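Local coordinates for protein cellulose 1,4-beta-cellobiosidase (PDB 3ZQX) that probably attaches to cellulose through this family 3b carbohydrate-binding module of a cellulosomal enzyme that releases cellobiose from the polysaccharide, at residues C9-T14 against E18-F23; T45-S50 against Q111-S116. The protein carries 1 engineered substitution. All blocks are in the same frame, centred on the assembly; numbering follows the deposited sequence.

Contact 1: C9-T14 against E18-F23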
loop_
_atom_site.group_PDB
_atom_site.type_symbol
_atom_site.label_atom_id
_atom_site.label_comp_id
_atom_site.label_asym_id
_atom_site.label_seq_id
_atom_site.Cartn_x
_atom_site.Cartn_y
_atom_site.Cartn_z
ATOM N N CYS A 9 5.163 5.938 7.785
ATOM C CA CYS A 9 6.439 5.337 7.438
ATOM C C CYS A 9 7.155 4.893 8.705
ATOM O O CYS A 9 7.255 5.654 9.661
ATOM C CB CYS A 9 7.301 6.368 6.717
ATOM S SG CYS A 9 8.903 5.764 6.200
ATOM N N GLU A 10 7.642 3.659 8.704
ATOM C CA GLU A 10 8.461 3.150 9.803
ATOM C C GLU A 10 9.945 3.178 9.457
ATOM O O GLU A 10 10.738 3.758 10.197
ATOM C CB GLU A 10 7.975 1.800 10.329
ATOM C CG GLU A 10 6.656 1.945 11.079
ATOM C CD GLU A 10 6.245 0.707 11.844
ATOM O OE1 GLU A 10 6.549 -0.417 11.393
ATOM O OE2 GLU A 10 5.608 0.860 12.906
ATOM N N ASN A 11 10.337 2.538 8.359
ATOM C CA ASN A 11 11.746 2.579 7.983
ATOM C C ASN A 11 12.015 3.788 7.100
ATOM O O ASN A 11 11.603 3.850 5.939
ATOM C CB ASN A 11 12.137 1.313 7.225
ATOM C CG ASN A 11 12.433 0.145 8.142
ATOM O OD1 ASN A 11 12.316 0.250 9.362
ATOM N ND2 ASN A 11 12.813 -0.982 7.555
ATOM N N THR A 12 12.734 4.744 7.678
ATOM C CA THR A 12 12.991 6.031 7.044
ATOM C C THR A 12 14.338 6.137 6.339
ATOM O O THR A 12 14.611 7.136 5.681
ATOM C CB THR A 12 12.923 7.157 8.084
ATOM O OG1 THR A 12 13.884 6.905 9.113
ATOM C CG2 THR A 12 11.540 7.213 8.712
ATOM N N GLN A 13 15.168 5.108 6.458
ATOM C CA GLN A 13 16.503 5.145 5.868
ATOM C C GLN A 13 16.423 5.019 4.356
ATOM O O GLN A 13 15.689 4.178 3.845
ATOM C CB GLN A 13 17.353 3.999 6.416
ATOM C CG GLN A 13 17.734 4.138 7.879
ATOM C CD GLN A 13 18.882 5.104 8.090
ATOM O OE1 GLN A 13 20.048 4.739 7.946
ATOM N NE2 GLN A 13 18.557 6.346 8.436
ATOM N N THR A 14 17.175 5.864 3.656
ATOM C CA THR A 14 17.254 5.812 2.200
ATOM C C THR A 14 17.600 4.394 1.752
ATOM O O THR A 14 16.902 3.781 0.933
ATOM C CB THR A 14 18.316 6.812 1.667
ATOM O OG1 THR A 14 17.921 8.147 2.001
ATOM C CG2 THR A 14 18.460 6.694 0.158
ATOM N N GLU A 18 14.431 -3.313 3.835
ATOM C CA GLU A 18 12.989 -3.403 4.012
ATOM C C GLU A 18 12.318 -2.040 3.900
ATOM O O GLU A 18 12.492 -1.179 4.761
ATOM C CB GLU A 18 12.669 -4.009 5.383
ATOM C CG GLU A 18 13.115 -5.454 5.515
ATOM C CD GLU A 18 12.702 -6.087 6.827
ATOM O OE1 GLU A 18 12.552 -5.357 7.825
ATOM O OE2 GLU A 18 12.521 -7.319 6.855
ATOM N N ILE A 19 11.507 -1.852 2.864
ATOM C CA ILE A 19 10.518 -0.786 2.895
ATOM C C ILE A 19 9.530 -1.194 3.975
ATOM O O ILE A 19 9.160 -2.365 4.032
ATOM C CB ILE A 19 9.796 -0.641 1.536
ATOM C CG1 ILE A 19 10.788 -0.266 0.430
ATOM C CG2 ILE A 19 8.657 0.357 1.638
ATOM C CD1 ILE A 19 10.194 -0.308 -0.969
ATOM N N LYS A 20 9.181 -0.287 4.885
ATOM C CA LYS A 20 8.293 -0.659 5.977
ATOM C C LYS A 20 7.433 0.511 6.408
ATOM O O LYS A 20 7.953 1.584 6.724
ATOM C CB LYS A 20 9.114 -1.164 7.169
ATOM C CG LYS A 20 8.282 -1.659 8.346
ATOM C CD LYS A 20 9.143 -2.189 9.478
ATOM C CE LYS A 20 8.292 -2.667 10.641
ATOM N NZ LYS A 20 9.116 -3.192 11.754
ATOM N N GLY A 21 6.137 0.271 6.542
ATOM C CA GLY A 21 5.213 1.286 6.988
ATOM C C GLY A 21 3.888 0.646 7.313
ATOM O O GLY A 21 3.821 -0.566 7.549
ATOM N N LYS A 22 2.844 1.462 7.385
ATOM C CA LYS A 22 1.500 0.951 7.583
ATOM C C LYS A 22 0.531 1.695 6.696
ATOM O O LYS A 22 0.726 2.875 6.398
ATOM C CB LYS A 22 1.046 1.106 9.039
ATOM C CG LYS A 22 2.002 0.536 10.077
ATOM C CD LYS A 22 1.418 0.610 11.481
ATOM C CE LYS A 22 2.397 0.070 12.510
ATOM N NZ LYS A 22 1.772 -0.011 13.861
ATOM N N PHE A 23 -0.530 0.991 6.308
ATOM C CA PHE A 23 -1.676 1.589 5.635
ATOM C C PHE A 23 -2.908 1.462 6.525
ATOM O O PHE A 23 -2.945 0.651 7.448
ATOM C CB PHE A 23 -2.026 0.872 4.320
ATOM C CG PHE A 23 -0.877 0.708 3.367
ATOM C CD1 PHE A 23 -0.188 1.804 2.879
ATOM C CD2 PHE A 23 -0.508 -0.551 2.925
ATOM C CE1 PHE A 23 0.866 1.638 1.982
ATOM C CE2 PHE A 23 0.537 -0.723 2.035
ATOM C CZ PHE A 23 1.220 0.374 1.562
HETATM O O HOH W 1 4.882 -1.902 9.786
HETATM O O HOH W 2 9.677 2.557 4.256
HETATM O O HOH W 3 14.124 -3.418 8.701
HETATM O O HOH W 4 11.974 -1.659 11.524
#

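Contact 2: T45-S50 against Q111-S116. With CA (calcium ion), chain B.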
loop_
_atom_site.group_PDB
_atom_site.type_symbol
_atom_site.label_atom_id
_atom_site.label_comp_id
_atom_site.label_asym_id
_atom_site.label_seq_id
_atom_site.Cartn_x
_atom_site.Cartn_y
_atom_site.Cartn_z
ATOM N N THR A 45 10.356 2.273 -7.023
ATOM C CA THR A 45 11.215 1.804 -8.097
ATOM C C THR A 45 12.071 0.656 -7.594
ATOM O O THR A 45 12.693 0.746 -6.529
ATOM C CB THR A 45 12.128 2.922 -8.603
ATOM O OG1 THR A 45 12.749 3.553 -7.481
ATOM C CG2 THR A 45 11.335 3.955 -9.401
ATOM N N LYS A 46 12.097 -0.431 -8.355
ATOM C CA LYS A 46 12.905 -1.575 -7.962
ATOM C C LYS A 46 14.328 -1.457 -8.483
ATOM O O LYS A 46 14.545 -1.225 -9.670
ATOM C CB LYS A 46 12.251 -2.908 -8.351
ATOM C CG LYS A 46 11.993 -3.111 -9.810
ATOM C CD LYS A 46 11.462 -4.517 -10.035
ATOM C CE LYS A 46 11.203 -4.763 -11.497
ATOM N NZ LYS A 46 10.565 -6.087 -11.752
ATOM N N GLU A 47 15.291 -1.596 -7.577
ATOM C CA GLU A 47 16.705 -1.512 -7.909
ATOM C C GLU A 47 17.333 -2.855 -8.292
ATOM O O GLU A 47 18.447 -2.882 -8.806
ATOM C CB GLU A 47 17.488 -0.911 -6.734
ATOM C CG GLU A 47 17.470 0.612 -6.644
ATOM C CD GLU A 47 16.127 1.185 -6.233
ATOM O OE1 GLU A 47 15.584 0.783 -5.175
ATOM O OE2 GLU A 47 15.620 2.071 -6.954
ATOM N N HIS A 48 16.635 -3.963 -8.057
ATOM C CA HIS A 48 17.212 -5.282 -8.308
ATOM C C HIS A 48 16.207 -6.216 -8.952
ATOM O O HIS A 48 15.005 -6.002 -8.859
ATOM C CB HIS A 48 17.711 -5.909 -7.006
ATOM C CG HIS A 48 18.623 -5.022 -6.225
ATOM N ND1 HIS A 48 19.970 -4.925 -6.492
ATOM C CD2 HIS A 48 18.380 -4.184 -5.191
ATOM C CE1 HIS A 48 20.520 -4.064 -5.652
ATOM N NE2 HIS A 48 19.576 -3.603 -4.852
ATOM N N ASN A 49 16.710 -7.270 -9.580
ATOM C CA ASN A 49 15.849 -8.253 -10.228
ATOM C C ASN A 49 15.477 -9.451 -9.354
ATOM O O ASN A 49 14.717 -10.318 -9.782
ATOM C CB ASN A 49 16.479 -8.728 -11.538
ATOM C CG ASN A 49 16.452 -7.661 -12.616
ATOM O OD1 ASN A 49 15.502 -6.879 -12.705
ATOM N ND2 ASN A 49 17.493 -7.621 -13.440
ATOM N N SER A 50 16.014 -9.508 -8.141
ATOM C CA SER A 50 15.657 -10.571 -7.214
ATOM C C SER A 50 14.156 -10.507 -6.940
ATOM O O SER A 50 13.532 -9.447 -7.058
ATOM C CB SER A 50 16.439 -10.430 -5.904
ATOM O OG SER A 50 15.993 -11.359 -4.921
ATOM N N GLN A 111 15.211 4.001 -1.260
ATOM C CA GLN A 111 13.864 4.543 -1.124
ATOM C C GLN A 111 13.741 5.967 -1.645
ATOM O O GLN A 111 12.627 6.454 -1.826
ATOM C CB GLN A 111 13.400 4.517 0.333
ATOM C CG GLN A 111 13.369 3.147 0.960
ATOM C CD GLN A 111 12.479 3.113 2.180
ATOM O OE1 GLN A 111 11.275 2.873 2.069
ATOM N NE2 GLN A 111 13.055 3.367 3.349
ATOM N N SER A 112 14.868 6.628 -1.894
ATOM C CA SER A 112 14.824 8.050 -2.247
ATOM C C SER A 112 14.189 8.325 -3.598
ATOM O O SER A 112 13.791 9.419 -3.864
ATOM C CB SER A 112 16.224 8.700 -2.141
ATOM O OG SER A 112 17.045 8.258 -3.165
ATOM N N ASN A 113 14.130 7.294 -4.422
ATOM C CA ASN A 113 13.522 7.383 -5.719
ATOM C C ASN A 113 12.186 6.620 -5.819
ATOM O O ASN A 113 11.813 6.147 -6.880
ATOM C CB ASN A 113 14.500 6.927 -6.807
ATOM C CG ASN A 113 14.930 5.523 -6.625
ATOM O OD1 ASN A 113 14.445 4.855 -5.732
ATOM N ND2 ASN A 113 15.812 5.030 -7.491
ATOM N N ASP A 114 11.504 6.521 -4.673
ATOM C CA ASP A 114 10.211 5.839 -4.599
ATOM C C ASP A 114 9.108 6.884 -4.415
ATOM O O ASP A 114 9.102 7.626 -3.450
ATOM C CB ASP A 114 10.156 4.886 -3.423
ATOM C CG ASP A 114 11.102 3.721 -3.573
ATOM O OD1 ASP A 114 11.654 3.517 -4.672
ATOM O OD2 ASP A 114 11.276 2.969 -2.594
ATOM N N TYR A 115 8.174 6.908 -5.356
ATOM C CA TYR A 115 7.113 7.904 -5.354
ATOM C C TYR A 115 6.306 7.928 -4.056
ATOM O O TYR A 115 5.971 9.002 -3.549
ATOM C CB TYR A 115 6.200 7.645 -6.544
ATOM C CG TYR A 115 4.975 8.517 -6.653
ATOM C CD1 TYR A 115 5.039 9.758 -7.266
ATOM C CD2 TYR A 115 3.736 8.069 -6.210
ATOM C CE1 TYR A 115 3.904 10.539 -7.404
ATOM C CE2 TYR A 115 2.598 8.838 -6.351
ATOM C CZ TYR A 115 2.689 10.075 -6.948
ATOM O OH TYR A 115 1.574 10.872 -7.101
ATOM N N SER A 116 5.982 6.759 -3.509
ATOM C CA SER A 116 5.104 6.711 -2.342
ATOM C C SER A 116 5.823 6.834 -0.999
ATOM O O SER A 116 5.167 6.869 0.035
ATOM C CB SER A 116 4.244 5.442 -2.344
ATOM O OG SER A 116 3.410 5.375 -3.493
HETATM CA CA CA B . 13.756 2.554 -5.328
HETATM O O HOH W 5 13.002 1.080 -3.430
#

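Contact 1: C9-T14 against E18-F23
Glu10 and Asn11, which follow Cys9 of strand 3-9, both direct their backbone N-H at a single acceptor, the carbonyl of Lys20 in the neighbouring strand. Glu10 N lies 2.9 Å and Asn11 N 3.0 Å from Lys20 O, and both reach it from the same face of the carbonyl plane. One step back, Cys9 and Gly21 form an antiparallel non-hydrogen-bonded pair with CA atoms 4.3 Å apart; glycine brings no side chain to this buried pairing.

Asn11 acts like an extra piece of backbone. Its CG lies beside its own backbone N (chi1 -82°), which points the amide across the gap, and ND2 donates to Glu18 O at 2.8 Å. The bond is nearly straight (162° at the hydrogen) and lies close to the amide plane. ND2 and OD1 also each bind a water, one leading to Glu18 OE1 and the other to Lys20 NZ, so both ends of the amide are held and its flip is disfavoured. The main ionic partner of Glu18 is Arg102.

Lys20 is extended throughout, with CG trans to its backbone N (chi1 -177°). Its CB lies 3.7 Å from Asn11 CG, while the rest of the chain runs outward between Glu10 and Asn11. In one of its two conformers Glu10 brings OE1 within a long 3.8 Å of Lys20 NZ, a doubtful ionic contact because OE1 there crowds Lys20 CE. This OE1 accepts a hydrogen bond from a water that also donates to Gly21 O. Lys22 passes nearby, but its ammonium group pairs with Glu96. Long, flexible charged chains suit this partly open surface.

One carbonyl receiving two successive N-H groups, with Glu10 in a helix-like backbone conformation, is consistent with a classic beta bulge, here beside strand 15-27 in the CBM3 beta-sandwich.

Contact 2: T45-S50 against Q111-S116
The calcium site of this family 3 carbohydrate-binding module is built where two loops meet, and four of its five coordinating residues belong to this contact. Thr45 chelates the ion with both its carbonyl O (2.4 Å) and its hydroxyl OG1 (2.6 Å). Its chi1 of 49° turns the hydroxyl back to the side of its own carbonyl, closing the chelate. The same hydroxyl donates to Asn113 O at 2.8 Å, so its proton points away from the metal.

Glu47 folds at chi2 (71°) and presents both carboxylate oxygens, OE1 and OE2, to the calcium. Asn113 faces it from the opposite direction: OD1 binds the ion while ND2 donates to Glu47 OE2 at 3.0 Å, close to its own amide plane but from above the carboxylate plane. An amide suits this place because it offers a ligand and a donor at once. Asp114 binds through OD1 (2.4 Å), which also accepts from Thr45 N at 3.0 Å. Asp114 OD2 accepts a hydrogen bond from the oxygen of the calcium-bound water at 2.7 Å. Calcium probably offsets the repulsion between the two carboxylates.

Asp110 O, at the end of strand 109-110, and the water complete eight oxygen ligands. The site thus ties the loop between strands 38-43 and 52-55 to the one following strand 109-110, with buried Asp114 packed on Ile19 of strand 15-27.

How the contacts relate
Both contacts are partly buried and lie on neighbouring parts of the sandwich, their centres about 13 Å apart. Contact 1 is local, joining a strand to the loop just before it through backbone bonds, waters and a loose ionic fringe at the surface. Contact 2 brings together loops 61 residues apart, and there a metal gathers oxygen atoms that would otherwise repel one another. Gln111 links the two: its backbone N probably bonds to Thr14 O and its amide NE2 to Gln13 O, each at 2.8 Å, while its OE1 packs against Ile19, so strand 15-27 serves both contacts.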